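Local coordinates for hypothetical protein DR_0824 (Deinococcus radiodurans, PDB 2IMR) that deaminates aminodeoxyfutalosine to futalosine in menaquinone biosynthesis, using one zinc ion per subunit, at residues C43-T48 / D379-V384; I91-V96 / A386-G391. One frame throughout, in Å; residues are numbered along the deposited sequence.

Interaction 1 (C43-T48 / D379-V384); sequences CDVLYT and DPRVLV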
loop_
_atom_site.group_PDB
_atom_site.type_symbol
_atom_site.label_atom_id
_atom_site.label_comp_id
_atom_site.label_asym_id
_atom_site.label_seq_id
_atom_site.Cartn_x
_atom_site.Cartn_y
_atom_site.Cartn_z
ATOM N N CYS A 43 -2.578 -13.464 23.516
ATOM C CA CYS A 43 -3.078 -12.364 22.699
ATOM C C CYS A 43 -4.353 -12.777 21.978
ATOM O O CYS A 43 -4.765 -13.939 22.041
ATOM C CB CYS A 43 -2.014 -11.935 21.684
ATOM S SG CYS A 43 -1.397 -13.236 20.574
ATOM N N ASP A 44 -4.981 -11.829 21.291
ATOM C CA ASP A 44 -6.207 -12.131 20.567
ATOM C C ASP A 44 -5.877 -12.704 19.206
ATOM O O ASP A 44 -6.566 -13.599 18.716
ATOM C CB ASP A 44 -7.068 -10.876 20.423
ATOM C CG ASP A 44 -7.500 -10.318 21.764
ATOM O OD1 ASP A 44 -7.871 -11.120 22.646
ATOM O OD2 ASP A 44 -7.479 -9.083 21.937
ATOM N N VAL A 45 -4.821 -12.186 18.593
ATOM C CA VAL A 45 -4.391 -12.661 17.289
ATOM C C VAL A 45 -2.877 -12.775 17.234
ATOM O O VAL A 45 -2.153 -11.814 17.510
ATOM C CB VAL A 45 -4.847 -11.718 16.152
ATOM C CG1 VAL A 45 -4.266 -12.188 14.829
ATOM C CG2 VAL A 45 -6.361 -11.686 16.081
ATOM N N LEU A 46 -2.409 -13.963 16.873
ATOM C CA LEU A 46 -0.988 -14.234 16.765
ATOM C C LEU A 46 -0.591 -14.563 15.333
ATOM O O LEU A 46 -1.268 -15.336 14.660
ATOM C CB LEU A 46 -0.613 -15.419 17.658
ATOM C CG LEU A 46 0.702 -16.116 17.298
ATOM C CD1 LEU A 46 1.874 -15.258 17.731
ATOM C CD2 LEU A 46 0.765 -17.480 17.976
ATOM N N TYR A 47 0.500 -13.970 14.866
ATOM C CA TYR A 47 0.998 -14.275 13.533
ATOM C C TYR A 47 2.490 -14.557 13.652
ATOM O O TYR A 47 3.265 -13.688 14.050
ATOM C CB TYR A 47 0.766 -13.124 12.552
ATOM C CG TYR A 47 1.194 -13.506 11.152
ATOM C CD1 TYR A 47 0.544 -14.535 10.467
ATOM C CD2 TYR A 47 2.298 -12.909 10.547
ATOM C CE1 TYR A 47 0.989 -14.965 9.216
ATOM C CE2 TYR A 47 2.751 -13.332 9.296
ATOM C CZ TYR A 47 2.091 -14.363 8.640
ATOM O OH TYR A 47 2.541 -14.804 7.416
ATOM N N THR A 48 2.882 -15.780 13.303
ATOM C CA THR A 48 4.276 -16.206 13.391
ATOM C C THR A 48 5.090 -15.898 12.142
ATOM O O THR A 48 4.536 -15.668 11.065
ATOM C CB THR A 48 4.356 -17.716 13.670
ATOM O OG1 THR A 48 3.705 -18.431 12.614
ATOM C CG2 THR A 48 3.662 -18.047 14.979
ATOM N N ASP A 379 -12.703 -12.209 9.412
ATOM C CA ASP A 379 -11.841 -12.817 10.416
ATOM C C ASP A 379 -10.613 -11.942 10.686
ATOM O O ASP A 379 -9.826 -11.676 9.784
ATOM C CB ASP A 379 -11.399 -14.199 9.943
ATOM C CG ASP A 379 -10.443 -14.864 10.905
ATOM O OD1 ASP A 379 -10.767 -14.944 12.109
ATOM O OD2 ASP A 379 -9.370 -15.312 10.453
ATOM N N PRO A 380 -10.446 -11.481 11.937
ATOM C CA PRO A 380 -9.320 -10.633 12.347
ATOM C C PRO A 380 -7.959 -11.183 11.934
ATOM O O PRO A 380 -7.016 -10.426 11.708
ATOM C CB PRO A 380 -9.483 -10.568 13.860
ATOM C CG PRO A 380 -10.972 -10.579 14.015
ATOM C CD PRO A 380 -11.381 -11.678 13.059
ATOM N N ARG A 381 -7.861 -12.505 11.843
ATOM C CA ARG A 381 -6.613 -13.145 11.450
ATOM C C ARG A 381 -6.217 -12.714 10.040
ATOM O O ARG A 381 -5.033 -12.609 9.716
ATOM C CB ARG A 381 -6.760 -14.669 11.528
ATOM C CG ARG A 381 -6.840 -15.189 12.962
ATOM C CD ARG A 381 -7.126 -16.683 13.046
ATOM N NE ARG A 381 -8.543 -16.977 12.860
ATOM C CZ ARG A 381 -9.118 -18.129 13.198
ATOM N NH1 ARG A 381 -8.399 -19.102 13.743
ATOM N NH2 ARG A 381 -10.418 -18.303 12.997
ATOM N N VAL A 382 -7.217 -12.461 9.204
ATOM C CA VAL A 382 -6.978 -12.032 7.833
ATOM C C VAL A 382 -6.330 -10.646 7.813
ATOM O O VAL A 382 -5.459 -10.369 6.988
ATOM C CB VAL A 382 -8.306 -11.987 7.038
ATOM C CG1 VAL A 382 -8.097 -11.317 5.690
ATOM C CG2 VAL A 382 -8.840 -13.399 6.854
ATOM N N LEU A 383 -6.758 -9.785 8.729
ATOM C CA LEU A 383 -6.232 -8.426 8.811
ATOM C C LEU A 383 -4.763 -8.413 9.197
ATOM O O LEU A 383 -3.952 -7.728 8.572
ATOM C CB LEU A 383 -7.041 -7.609 9.825
ATOM C CG LEU A 383 -8.549 -7.535 9.580
ATOM C CD1 LEU A 383 -9.221 -6.765 10.706
ATOM C CD2 LEU A 383 -8.815 -6.859 8.238
ATOM N N VAL A 384 -4.415 -9.177 10.227
ATOM C CA VAL A 384 -3.035 -9.230 10.682
ATOM C C VAL A 384 -2.119 -9.862 9.641
ATOM O O VAL A 384 -1.035 -9.348 9.369
ATOM C CB VAL A 384 -2.937 -9.983 12.027
ATOM C CG1 VAL A 384 -1.488 -10.124 12.458
ATOM C CG2 VAL A 384 -3.724 -9.221 13.079
#
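Arg381, which packs its CG 4.4 Å from Val45 CG1, turns its guanidinium back to Asp379 OD1. The bond from Arg381 NE to Asp379 OD1 is 3.1 Å long, with an angle of 161° at the hydrogen. It uses the syn lone pair of OD1 and lies nearly in the guanidinium plane. Arg381 NH2 adds a weak bond to the same oxygen. The pairing probably helps hold the guanidinium near the start of helix 380-395, while CG makes only a marginal contact with Val45.

The contact between the segments is apolar. Val45 points toward the helix, and its two methyls divide the work. Val45 CG1 meets Val384 CG2 tip to tip at 3.5 Å, a tight carbon pair. Val45 CG2 reaches Pro380 CB at 4.0 Å, with the two side chains crossing at about a right angle.

Strand 45-47 is the middle strand of a small three-stranded sheet, between 53-54 and 90-91. As in other amidohydrolases, the sheet is probably part of the small beta domain beside the TIM barrel. The axis of strand 45-47 comes within 8.6 Å of that of helix segment 380-384, at 40° between their N-to-C directions.

Tyr47 is two residues further along and faces the same way as Val45. Tyr47 CB touches Val384 CG1 at 3.8 Å. With CG anti to the backbone N (chi1 -176°), the ring runs on past this pair and packs on Arg385, Val388 and Lys389 of the same helix. Val384 also touches Val90 of strand 90-91.

Interaction 2 (I91-V96 / A386-G391); sequences IAPPPV and AAVKGG
Val96 N donates to Ala387 O at 2.9 Å, with an angle of 159° at the hydrogen. The donor is tilted 30° from the carbonyl plane. Val96 also lays its side chain on the helix backbone: Val96 CG1 is 3.7 Å from Gly391 C, and Val96 CG2 is 3.9 Å from Val388 O. The lack of a side chain at Gly391 permits this, because a CB there would collide with Val96 CB. With an alanine here both methyls would go, which would probably open a gap against Gly391 and Val388 O.

Val388 meets the proline segment with both methyls. Its CG1, anti to the backbone N (chi1 -179°), points to Pro93 CB. Val388 CG2 approaches Pro93 O at 3.5 Å. Pro95 CB rests 3.9 Å from Ala387 CB.

In the next shell, the helix widens into a pi-type turn at 386-390. Gly391 N bonds Ala386 O at 3.0 Å, so Ala387 O does not serve Gly391 and instead receives the chain at Val96. Trp414 NE1 hydrogen-bonds Ala92 O, and the Pro95 side chain touches Trp414.

The three prolines lead from strand 90-91 of the small sheet to strand 97-98, just before the zinc ligands His99 and His101 of the amidohydrolase TIM barrel. The Val96 side chain is about 9 Å from that of His99. Helix 365-374 flanks the contact through Arg365 and Val368, and Val96 touches Val395 further along helix 380-395.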
loop_
_atom_site.group_PDB
_atom_site.type_symbol
_atom_site.label_atom_id
_atom_site.label_comp_id
_atom_site.label_asym_id
_atom_site.label_seq_id
_atom_site.Cartn_x
_atom_site.Cartn_y
_atom_site.Cartn_z
ATOM N N ILE A 91 0.154 -10.071 18.540
ATOM C CA ILE A 91 1.551 -10.440 18.681
ATOM C C ILE A 91 1.938 -10.886 17.282
ATOM O O ILE A 91 1.398 -11.870 16.767
ATOM C CB ILE A 91 1.778 -11.607 19.660
ATOM C CG1 ILE A 91 1.491 -11.150 21.093
ATOM C CG2 ILE A 91 3.213 -12.089 19.544
ATOM C CD1 ILE A 91 1.716 -12.221 22.143
ATOM N N ALA A 92 2.855 -10.149 16.660
ATOM C CA ALA A 92 3.297 -10.460 15.306
ATOM C C ALA A 92 4.460 -9.571 14.900
ATOM O O ALA A 92 4.732 -8.557 15.545
ATOM C CB ALA A 92 2.132 -10.270 14.322
ATOM N N PRO A 93 5.174 -9.944 13.826
ATOM C CA PRO A 93 6.300 -9.124 13.385
ATOM C C PRO A 93 5.769 -7.727 13.076
ATOM O O PRO A 93 4.563 -7.554 12.878
ATOM C CB PRO A 93 6.778 -9.848 12.128
ATOM C CG PRO A 93 6.440 -11.283 12.421
ATOM C CD PRO A 93 5.063 -11.171 13.016
ATOM N N PRO A 94 6.649 -6.711 13.050
ATOM C CA PRO A 94 6.170 -5.359 12.749
ATOM C C PRO A 94 5.509 -5.353 11.372
ATOM O O PRO A 94 6.032 -5.940 10.425
ATOM C CB PRO A 94 7.445 -4.520 12.799
ATOM C CG PRO A 94 8.523 -5.507 12.451
ATOM C CD PRO A 94 8.108 -6.722 13.230
ATOM N N PRO A 95 4.353 -4.689 11.247
ATOM C CA PRO A 95 3.650 -4.642 9.962
ATOM C C PRO A 95 4.338 -3.825 8.880
ATOM O O PRO A 95 5.117 -2.915 9.155
ATOM C CB PRO A 95 2.293 -4.067 10.341
ATOM C CG PRO A 95 2.653 -3.096 11.430
ATOM C CD PRO A 95 3.639 -3.895 12.265
ATOM N N VAL A 96 4.037 -4.170 7.638
ATOM C CA VAL A 96 4.588 -3.476 6.489
ATOM C C VAL A 96 3.608 -2.390 6.060
ATOM O O VAL A 96 2.398 -2.623 6.011
ATOM C CB VAL A 96 4.785 -4.441 5.297
ATOM C CG1 VAL A 96 5.112 -3.652 4.029
ATOM C CG2 VAL A 96 5.895 -5.440 5.612
ATOM N N ALA A 386 -2.516 -9.880 6.500
ATOM C CA ALA A 386 -2.386 -8.909 5.421
ATOM C C ALA A 386 -1.363 -7.833 5.777
ATOM O O ALA A 386 -0.502 -7.486 4.968
ATOM C CB ALA A 386 -3.739 -8.261 5.134
ATOM N N ALA A 387 -1.460 -7.311 6.995
ATOM C CA ALA A 387 -0.554 -6.261 7.444
ATOM C C ALA A 387 0.904 -6.686 7.374
ATOM O O ALA A 387 1.772 -5.902 6.986
ATOM C CB ALA A 387 -0.902 -5.841 8.873
ATOM N N VAL A 388 1.170 -7.934 7.739
ATOM C CA VAL A 388 2.533 -8.441 7.747
ATOM C C VAL A 388 2.956 -9.180 6.477
ATOM O O VAL A 388 3.827 -8.710 5.742
ATOM C CB VAL A 388 2.758 -9.369 8.962
ATOM C CG1 VAL A 388 4.191 -9.882 8.969
ATOM C CG2 VAL A 388 2.454 -8.615 10.247
ATOM N N LYS A 389 2.348 -10.336 6.220
ATOM C CA LYS A 389 2.711 -11.125 5.047
ATOM C C LYS A 389 2.257 -10.497 3.737
ATOM O O LYS A 389 3.013 -10.456 2.770
ATOM C CB LYS A 389 2.146 -12.542 5.154
ATOM C CG LYS A 389 2.576 -13.458 4.005
ATOM C CD LYS A 389 4.096 -13.588 3.937
ATOM C CE LYS A 389 4.529 -14.500 2.796
ATOM N NZ LYS A 389 6.007 -14.710 2.764
ATOM N N GLY A 390 1.020 -10.015 3.705
ATOM C CA GLY A 390 0.514 -9.390 2.495
ATOM C C GLY A 390 1.434 -8.271 2.036
ATOM O O GLY A 390 1.826 -8.217 0.872
ATOM N N GLY A 391 1.786 -7.378 2.959
ATOM C CA GLY A 391 2.661 -6.265 2.626
ATOM C C GLY A 391 4.047 -6.692 2.185
ATOM O O GLY A 391 4.622 -6.117 1.256
#

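In the fold
From the N terminus, the chain first lays down 43-48, then 91-96. Much later it reaches 379-384, which opens helix 380-395, and then 386-391 within that helix. Interaction 1 closes a loop with 330 residues between its segments, and interaction 2 one with 289. The two loops cross, because their segments alternate along the chain. Their centres lie about 10 Å apart. Strands 45-47 and 90-91 run parallel, with probable backbone hydrogen bonds between Tyr47 and Ile91 and between Val45 and Ile91. One helix thus meets the small beta sheet with its first turns and, further along, the link into the zinc-bearing barrel.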